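Local coordinates for putative Nitroreductase (Anabaena variabilis ATCC 29413, PDB 3EO7), which binds flavin mononucleotide and is probably an oxidoreductase of the nitroreductase family, at residues W70-S81 against N195-Y205. Sequence-based numbering, arbitrary orientation. Where two conformers were deposited one is given.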
ATOM      1  N   TRP A  70      27.481  -3.024   0.685  1.00 16.62           N
ATOM      2  CA  TRP A  70      26.297  -3.654   1.267  1.00 17.51           C
ATOM      3  C   TRP A  70      25.463  -2.634   2.048  1.00 18.08           C
ATOM      4  O   TRP A  70      24.244  -2.527   1.853  1.00 17.99           O
ATOM      5  CB  TRP A  70      26.640  -4.867   2.134  1.00 20.18           C
ATOM      6  CG  TRP A  70      25.354  -5.467   2.524  1.00 20.25           C
ATOM      7  CD1 TRP A  70      24.504  -6.195   1.719  1.00 29.27           C
ATOM      8  CD2 TRP A  70      24.646  -5.240   3.749  1.00 22.81           C
ATOM      9  NE1 TRP A  70      23.323  -6.453   2.392  1.00 29.56           N
ATOM     10  CE2 TRP A  70      23.400  -5.907   3.647  1.00 29.86           C
ATOM     11  CE3 TRP A  70      24.955  -4.564   4.934  1.00 19.17           C
ATOM     12  CZ2 TRP A  70      22.475  -5.918   4.694  1.00 30.30           C
ATOM     13  CZ3 TRP A  70      24.043  -4.578   5.957  1.00 23.56           C
ATOM     14  CH2 TRP A  70      22.824  -5.251   5.838  1.00 25.01           C
ATOM     15  N   TRP A  71      26.118  -1.866   2.906  1.00 17.99           N
ATOM     16  CA  TRP A  71      25.416  -0.861   3.706  1.00 17.66           C
ATOM     17  C   TRP A  71      24.740   0.173   2.803  1.00 17.31           C
ATOM     18  O   TRP A  71      23.662   0.642   3.146  1.00 18.52           O
ATOM     19  CB  TRP A  71      26.332  -0.189   4.718  1.00 18.16           C
ATOM     20  CG  TRP A  71      26.626  -1.052   5.926  1.00 19.16           C
ATOM     21  CD1 TRP A  71      27.784  -1.712   6.210  1.00 24.39           C
ATOM     22  CD2 TRP A  71      25.702  -1.390   6.963  1.00 22.03           C
ATOM     23  NE1 TRP A  71      27.648  -2.409   7.395  1.00 25.51           N
ATOM     24  CE2 TRP A  71      26.383  -2.227   7.875  1.00 26.06           C
ATOM     25  CE3 TRP A  71      24.389  -1.014   7.246  1.00 23.60           C
ATOM     26  CZ2 TRP A  71      25.779  -2.723   9.024  1.00 25.14           C
ATOM     27  CZ3 TRP A  71      23.786  -1.506   8.384  1.00 27.60           C
ATOM     28  CH2 TRP A  71      24.485  -2.354   9.259  1.00 22.92           C
ATOM     29  N   GLN A  72      25.361   0.541   1.683  1.00 16.83           N
ATOM     30  CA  GLN A  72      24.749   1.476   0.715  1.00 19.11           C
ATOM     31  C   GLN A  72      23.424   0.931   0.191  1.00 17.65           C
ATOM     32  O   GLN A  72      22.457   1.665   0.058  1.00 16.50           O
ATOM     33  CB  GLN A  72      25.631   1.737  -0.501  1.00 21.61           C
ATOM     34  CG  GLN A  72      26.802   2.676  -0.286  1.00 33.24           C
ATOM     35  CD  GLN A  72      27.749   2.717  -1.496  1.00 33.09           C
ATOM     36  OE1 GLN A  72      27.326   2.500  -2.643  1.00 48.52           O
ATOM     37  NE2 GLN A  72      29.036   2.986  -1.238  1.00 47.90           N
ATOM     38  N   ARG A  73      23.385  -0.359  -0.095  1.00 14.47           N
ATOM     39  CA  ARG A  73      22.160  -0.975  -0.586  1.00 16.15           C
ATOM     40  C   ARG A  73      21.061  -0.938   0.474  1.00 15.07           C
ATOM     41  O   ARG A  73      19.936  -0.574   0.166  1.00 15.94           O
ATOM     42  CB  ARG A  73      22.430  -2.419  -1.037  1.00 13.95           C
ATOM     43  CG  ARG A  73      23.402  -2.547  -2.205  1.00 18.86           C
ATOM     44  CD  ARG A  73      23.837  -3.998  -2.353  1.00 18.81           C
ATOM     45  NE  ARG A  73      22.714  -4.812  -2.809  1.00 16.01           N
ATOM     46  CZ  ARG A  73      22.622  -6.129  -2.682  1.00 16.61           C
ATOM     47  NH1 ARG A  73      23.573  -6.821  -2.051  1.00 19.00           N
ATOM     48  NH2 ARG A  73      21.557  -6.749  -3.145  1.00 18.95           N
ATOM     49  N   LEU A  74      21.382  -1.294   1.727  1.00 17.02           N
ATOM     50  CA  LEU A  74      20.356  -1.257   2.798  1.00 17.73           C
ATOM     51  C   LEU A  74      19.884   0.187   3.062  1.00 16.80           C
ATOM     52  O   LEU A  74      18.695   0.464   3.233  1.00 16.58           O
ATOM     53  CB  LEU A  74      20.908  -1.861   4.117  1.00 16.96           C
ATOM     54  CG  LEU A  74      19.861  -1.890   5.268  1.00 20.59           C
ATOM     55  CD1 LEU A  74      18.652  -2.761   4.883  1.00 20.63           C
ATOM     56  CD2 LEU A  74      20.532  -2.348   6.602  1.00 22.60           C
ATOM     57  N   SER A  75      20.836   1.110   3.087  1.00 16.26           N
ATOM     58  CA  SER A  75      20.544   2.531   3.338  1.00 16.73           C
ATOM     59  C   SER A  75      19.601   3.079   2.267  1.00 15.62           C
ATOM     60  O   SER A  75      18.582   3.728   2.554  1.00 15.21           O
ATOM     61  CB  SER A  75      21.856   3.324   3.381  1.00 17.90           C
ATOM     62  OG  SER A  75      21.622   4.711   3.551  1.00 16.51           O
ATOM     63  N   ARG A  76      19.930   2.802   1.020  1.00 14.55           N
ATOM     64  CA  ARG A  76      19.107   3.248  -0.103  1.00 19.08           C
ATOM     65  C   ARG A  76      17.738   2.582  -0.151  1.00 17.37           C
ATOM     66  O   ARG A  76      16.723   3.249  -0.433  1.00 16.31           O
ATOM     67  CB  ARG A  76      19.876   3.040  -1.416  1.00 19.55           C
ATOM     68  CG  ARG A  76      19.205   3.559  -2.688  1.00 30.31           C
ATOM     69  CD  ARG A  76      20.051   3.229  -3.936  1.00 33.68           C
ATOM     70  NE  ARG A  76      21.440   3.647  -3.757  1.00 44.33           N
ATOM     71  CZ  ARG A  76      21.926   4.851  -4.059  1.00 52.27           C
ATOM     72  NH1 ARG A  76      21.139   5.797  -4.582  1.00 45.42           N
ATOM     73  NH2 ARG A  76      23.224   5.107  -3.837  1.00 51.55           N
ATOM     74  N   LEU A  77      17.688   1.271   0.124  1.00 16.19           N
ATOM     75  CA  LEU A  77      16.437   0.546   0.145  1.00 16.65           C
ATOM     76  C   LEU A  77      15.483   1.184   1.161  1.00 16.53           C
ATOM     77  O   LEU A  77      14.331   1.498   0.847  1.00 17.07           O
ATOM     78  CB  LEU A  77      16.674  -0.947   0.454  1.00 16.91           C
ATOM     79  CG  LEU A  77      15.457  -1.878   0.329  1.00 21.04           C
ATOM     80  CD1 LEU A  77      15.931  -3.336   0.086  1.00 21.69           C
ATOM     81  CD2 LEU A  77      14.565  -1.764   1.563  1.00 20.19           C
ATOM     82  N   LEU A  78      16.002   1.480   2.345  1.00 15.64           N
ATOM     83  CA  LEU A  78      15.154   2.032   3.401  1.00 15.63           C
ATOM     84  C   LEU A  78      14.758   3.466   3.097  1.00 14.79           C
ATOM     85  O   LEU A  78      13.590   3.855   3.265  1.00 16.71           O
ATOM     86  CB  LEU A  78      15.816   1.896   4.749  1.00 16.27           C
ATOM     87  CG  LEU A  78      15.912   0.477   5.354  1.00 18.72           C
ATOM     88  CD1 LEU A  78      16.899   0.445   6.539  1.00 18.16           C
ATOM     89  CD2 LEU A  78      14.505   0.027   5.754  1.00 18.40           C
ATOM     90  N   PHE A  79      15.715   4.247   2.613  1.00 16.43           N
ATOM     91  CA  PHE A  79      15.445   5.666   2.343  1.00 16.45           C
ATOM     92  C   PHE A  79      14.416   5.886   1.239  1.00 17.98           C
ATOM     93  O   PHE A  79      13.540   6.758   1.334  1.00 16.41           O
ATOM     94  CB  PHE A  79      16.728   6.417   2.032  1.00 17.45           C
ATOM     95  CG  PHE A  79      16.514   7.887   1.966  1.00 18.67           C
ATOM     96  CD1 PHE A  79      16.222   8.598   3.141  1.00 17.23           C
ATOM     97  CD2 PHE A  79      16.501   8.548   0.750  1.00 27.53           C
ATOM     98  CE1 PHE A  79      15.962   9.947   3.101  1.00 23.08           C
ATOM     99  CE2 PHE A  79      16.249   9.917   0.702  1.00 33.25           C
ATOM    100  CZ  PHE A  79      15.970  10.608   1.878  1.00 22.97           C
ATOM    101  N   ARG A  80      14.520   5.102   0.171  1.00 16.42           N
ATOM    102  CA  ARG A  80      13.606   5.243  -0.944  1.00 17.31           C
ATOM    103  C   ARG A  80      12.245   4.672  -0.546  1.00 19.64           C
ATOM    104  O   ARG A  80      11.243   5.026  -1.140  1.00 20.78           O
ATOM    105  CB  ARG A  80      14.138   4.526  -2.183  1.00 18.89           C
ATOM    106  CG  ARG A  80      15.443   5.097  -2.792  1.00 22.86           C
ATOM    107  CD  ARG A  80      15.179   6.238  -3.738  1.00 40.31           C
ATOM    108  NE  ARG A  80      16.431   6.856  -4.204  1.00 41.65           N
ATOM    109  CZ  ARG A  80      16.901   8.057  -3.838  1.00 45.85           C
ATOM    110  NH1 ARG A  80      16.251   8.860  -2.995  1.00 44.49           N
ATOM    111  NH2 ARG A  80      18.053   8.484  -4.358  1.00 45.52           N
ATOM    112  N   SER A  81      12.208   3.783   0.454  1.00 16.93           N
ATOM    113  CA  SER A  81      10.949   3.182   0.905  1.00 18.41           C
ATOM    114  C   SER A  81      10.141   4.086   1.853  1.00 18.08           C
ATOM    115  O   SER A  81       8.928   4.208   1.702  1.00 16.68           O
ATOM    116  CB  SER A  81      11.177   1.847   1.623  1.00 22.29           C
ATOM    117  OG  SER A  81      11.634   0.863   0.720  1.00 21.96           O
ATOM    118  N   ASN A 195       6.585   0.854  -2.463  1.00 15.98           N
ATOM    119  CA  ASN A 195       7.954   1.424  -2.460  1.00 15.01           C
ATOM    120  C   ASN A 195       9.000   0.368  -2.145  1.00 15.82           C
ATOM    121  O   ASN A 195      10.089   0.374  -2.718  1.00 17.07           O
ATOM    122  CB  ASN A 195       8.136   2.546  -1.439  1.00 17.13           C
ATOM    123  CG  ASN A 195       7.537   3.838  -1.858  1.00 14.78           C
ATOM    124  OD1 ASN A 195       7.139   4.038  -3.030  1.00 14.75           O
ATOM    125  ND2 ASN A 195       7.442   4.749  -0.910  1.00 15.00           N
ATOM    126  N   ILE A 196       8.702  -0.504  -1.195  1.00 16.39           N
ATOM    127  CA  ILE A 196       9.661  -1.553  -0.835  1.00 16.69           C
ATOM    128  C   ILE A 196      10.015  -2.414  -2.044  1.00 16.78           C
ATOM    129  O   ILE A 196      11.201  -2.671  -2.292  1.00 14.73           O
ATOM    130  CB  ILE A 196       9.182  -2.375   0.352  1.00 15.26           C
ATOM    131  CG1 ILE A 196       9.179  -1.514   1.607  1.00 15.77           C
ATOM    132  CG2 ILE A 196      10.077  -3.667   0.603  1.00 15.84           C
ATOM    133  CD1 ILE A 196       8.509  -2.208   2.795  1.00 16.58           C
ATOM    134  N   GLU A 197       9.033  -2.869  -2.816  1.00 15.31           N
ATOM    135  CA  GLU A 197       9.393  -3.673  -3.981  1.00 18.83           C
ATOM    136  C   GLU A 197      10.208  -2.886  -5.015  1.00 15.49           C
ATOM    137  O   GLU A 197      11.148  -3.431  -5.601  1.00 16.46           O
ATOM    138  CB  GLU A 197       8.213  -4.359  -4.663  1.00 20.82           C
ATOM    139  CG  GLU A 197       7.128  -3.488  -5.067  1.00 23.25           C
ATOM    140  CD  GLU A 197       6.745  -3.639  -6.565  1.00 25.56           C
ATOM    141  OE1 GLU A 197       7.572  -3.817  -7.466  1.00 26.29           O
ATOM    142  OE2 GLU A 197       5.593  -3.422  -6.847  1.00 19.17           O
ATOM    143  N   LEU A 198       9.876  -1.612  -5.228  1.00 14.78           N
ATOM    144  CA  LEU A 198      10.615  -0.806  -6.219  1.00 15.19           C
ATOM    145  C   LEU A 198      12.026  -0.433  -5.735  1.00 15.47           C
ATOM    146  O   LEU A 198      12.998  -0.527  -6.489  1.00 15.58           O
ATOM    147  CB  LEU A 198       9.802   0.420  -6.629  1.00 16.69           C
ATOM    148  CG  LEU A 198       8.523   0.028  -7.387  1.00 12.90           C
ATOM    149  CD1 LEU A 198       7.560   1.266  -7.558  1.00 16.20           C
ATOM    150  CD2 LEU A 198       8.894  -0.642  -8.766  1.00 16.23           C
ATOM    151  N   SER A 199      12.109  -0.034  -4.471  0.50 16.20           N
ATOM    152  CA  SER A 199      13.371   0.287  -3.798  0.50 16.65           C
ATOM    153  C   SER A 199      14.299  -0.940  -3.782  0.50 17.13           C
ATOM    154  O   SER A 199      15.503  -0.828  -3.945  0.50 16.82           O
ATOM    155  CB  SER A 199      13.073   0.714  -2.354  0.50 16.16           C
ATOM    156  OG  SER A 199      14.225   1.257  -1.750  0.50 18.57           O
ATOM    157  N   ALA A 200      13.704  -2.108  -3.558  1.00 17.34           N
ATOM    158  CA  ALA A 200      14.431  -3.382  -3.565  1.00 16.41           C
ATOM    159  C   ALA A 200      14.989  -3.622  -4.956  1.00 16.94           C
ATOM    160  O   ALA A 200      16.183  -3.921  -5.086  1.00 16.85           O
ATOM    161  CB  ALA A 200      13.513  -4.500  -3.128  1.00 16.13           C
ATOM    162  N   ALA A 201      14.174  -3.449  -6.007  1.00 15.18           N
ATOM    163  CA  ALA A 201      14.671  -3.651  -7.367  1.00 17.72           C
ATOM    164  C   ALA A 201      15.915  -2.803  -7.625  1.00 17.62           C
ATOM    165  O   ALA A 201      16.912  -3.286  -8.196  1.00 17.07           O
ATOM    166  CB  ALA A 201      13.578  -3.347  -8.421  1.00 17.23           C
ATOM    167  N   ILE A 202      15.846  -1.552  -7.190  1.00 16.78           N
ATOM    168  CA  ILE A 202      16.933  -0.568  -7.370  1.00 16.67           C
ATOM    169  C   ILE A 202      18.226  -1.056  -6.721  1.00 18.50           C
ATOM    170  O   ILE A 202      19.315  -0.827  -7.256  1.00 17.80           O
ATOM    171  CB  ILE A 202      16.528   0.845  -6.819  1.00 17.06           C
ATOM    172  CG1 ILE A 202      15.439   1.481  -7.709  1.00 17.67           C
ATOM    173  CG2 ILE A 202      17.742   1.806  -6.741  1.00 17.66           C
ATOM    174  CD1 ILE A 202      14.690   2.650  -7.046  1.00 15.46           C
ATOM    175  N   THR A 203      18.095  -1.774  -5.610  1.00 15.86           N
ATOM    176  CA  THR A 203      19.215  -2.258  -4.813  1.00 13.79           C
ATOM    177  C   THR A 203      19.478  -3.786  -4.923  1.00 13.28           C
ATOM    178  O   THR A 203      20.159  -4.372  -4.086  1.00 15.66           O
ATOM    179  CB  THR A 203      19.055  -1.830  -3.350  1.00 15.69           C
ATOM    180  OG1 THR A 203      17.811  -2.289  -2.852  1.00 15.49           O
ATOM    181  CG2 THR A 203      19.142  -0.279  -3.206  1.00 16.20           C
ATOM    182  N   ASP A 204      18.981  -4.397  -5.987  1.00 14.76           N
ATOM    183  CA  ASP A 204      19.178  -5.828  -6.255  1.00 16.28           C
ATOM    184  C   ASP A 204      18.686  -6.763  -5.154  1.00 15.44           C
ATOM    185  O   ASP A 204      19.320  -7.769  -4.837  1.00 14.91           O
ATOM    186  CB  ASP A 204      20.634  -6.121  -6.628  1.00 15.46           C
ATOM    187  CG  ASP A 204      21.049  -5.429  -7.879  1.00 22.03           C
ATOM    188  OD1 ASP A 204      20.352  -5.560  -8.897  1.00 23.20           O
ATOM    189  OD2 ASP A 204      22.085  -4.763  -7.835  1.00 21.74           O
ATOM    190  N   TYR A 205      17.562  -6.380  -4.573  1.00 16.25           N
ATOM    191  CA  TYR A 205      16.850  -7.178  -3.569  1.00 14.34           C
ATOM    192  C   TYR A 205      15.473  -7.500  -4.129  1.00 15.63           C
ATOM    193  O   TYR A 205      14.985  -6.822  -5.055  1.00 17.09           O
ATOM    194  CB  TYR A 205      16.674  -6.410  -2.259  1.00 14.99           C
ATOM    195  CG  TYR A 205      17.801  -6.604  -1.283  1.00 15.66           C
ATOM    196  CD1 TYR A 205      17.840  -7.747  -0.502  1.00 17.04           C
ATOM    197  CD2 TYR A 205      18.820  -5.689  -1.151  1.00 18.94           C
ATOM    198  CE1 TYR A 205      18.846  -7.975   0.390  1.00 18.43           C
ATOM    199  CE2 TYR A 205      19.852  -5.911  -0.230  1.00 17.45           C
ATOM    200  CZ  TYR A 205      19.841  -7.061   0.531  1.00 22.51           C
ATOM    201  OH  TYR A 205      20.823  -7.359   1.449  1.00 21.22           O
TER
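R73 of helix 66-82 grips the backbone carbonyl of T203, just past the end of helix 181-202. Its CB lies 4.1 Å from CB of T203. CG and CD then run past T203 O. The chain bends about CG-CD (chi3 69°), which brings the guanidinium side-on to that carbonyl. NE and NH2 both donate to T203 O, each at 2.9 Å, and the oxygen lies in the guanidinium plane. NH2 also lies over one face of the Y205 ring, toward its rim, 3.5 Å from CE2. The two planes are tilted 22° apart, and the side chains cross at about a right angle. NH2 also forms a salt bridge with D239. With an alanine here, T203 O would probably lose both donors, D239 this charged mate, and the Y205 ring part of its cover.

The gripped carbonyl belongs to a Schellman motif. D204, with positive phi, is its C' residue; Y205 N returns to A200 O and D204 N to A201 O. The chain then enters strand 205-207, an outermost strand of the antiparallel sheet in this nitroreductase-type, FMN-binding fold.

The Y205 hydroxyl accepts from W70 NE1 at 2.8 Å, nearly straight (161°) and in the indole plane. L77 CD1 fits among A200, the T203 hydroxyl and Y205 CD2. Helical segments 70-81 and 195-202 run roughly antiparallel, their axes 8.4 Å apart at closest approach. In one of its two conformers, S199 OG donates to a lone pair of L77 O at 2.6 Å. That oxygen also accepts from S81 OG, which packs on S199 CB and I196. R76 lays its CD on T203 CG2, 3.7 Å away, and its guanidinium goes on to E328. N195 ND2 donates to S81 O at 3.1 Å, from above the carbonyl plane, while Q465 holds N195 OD1.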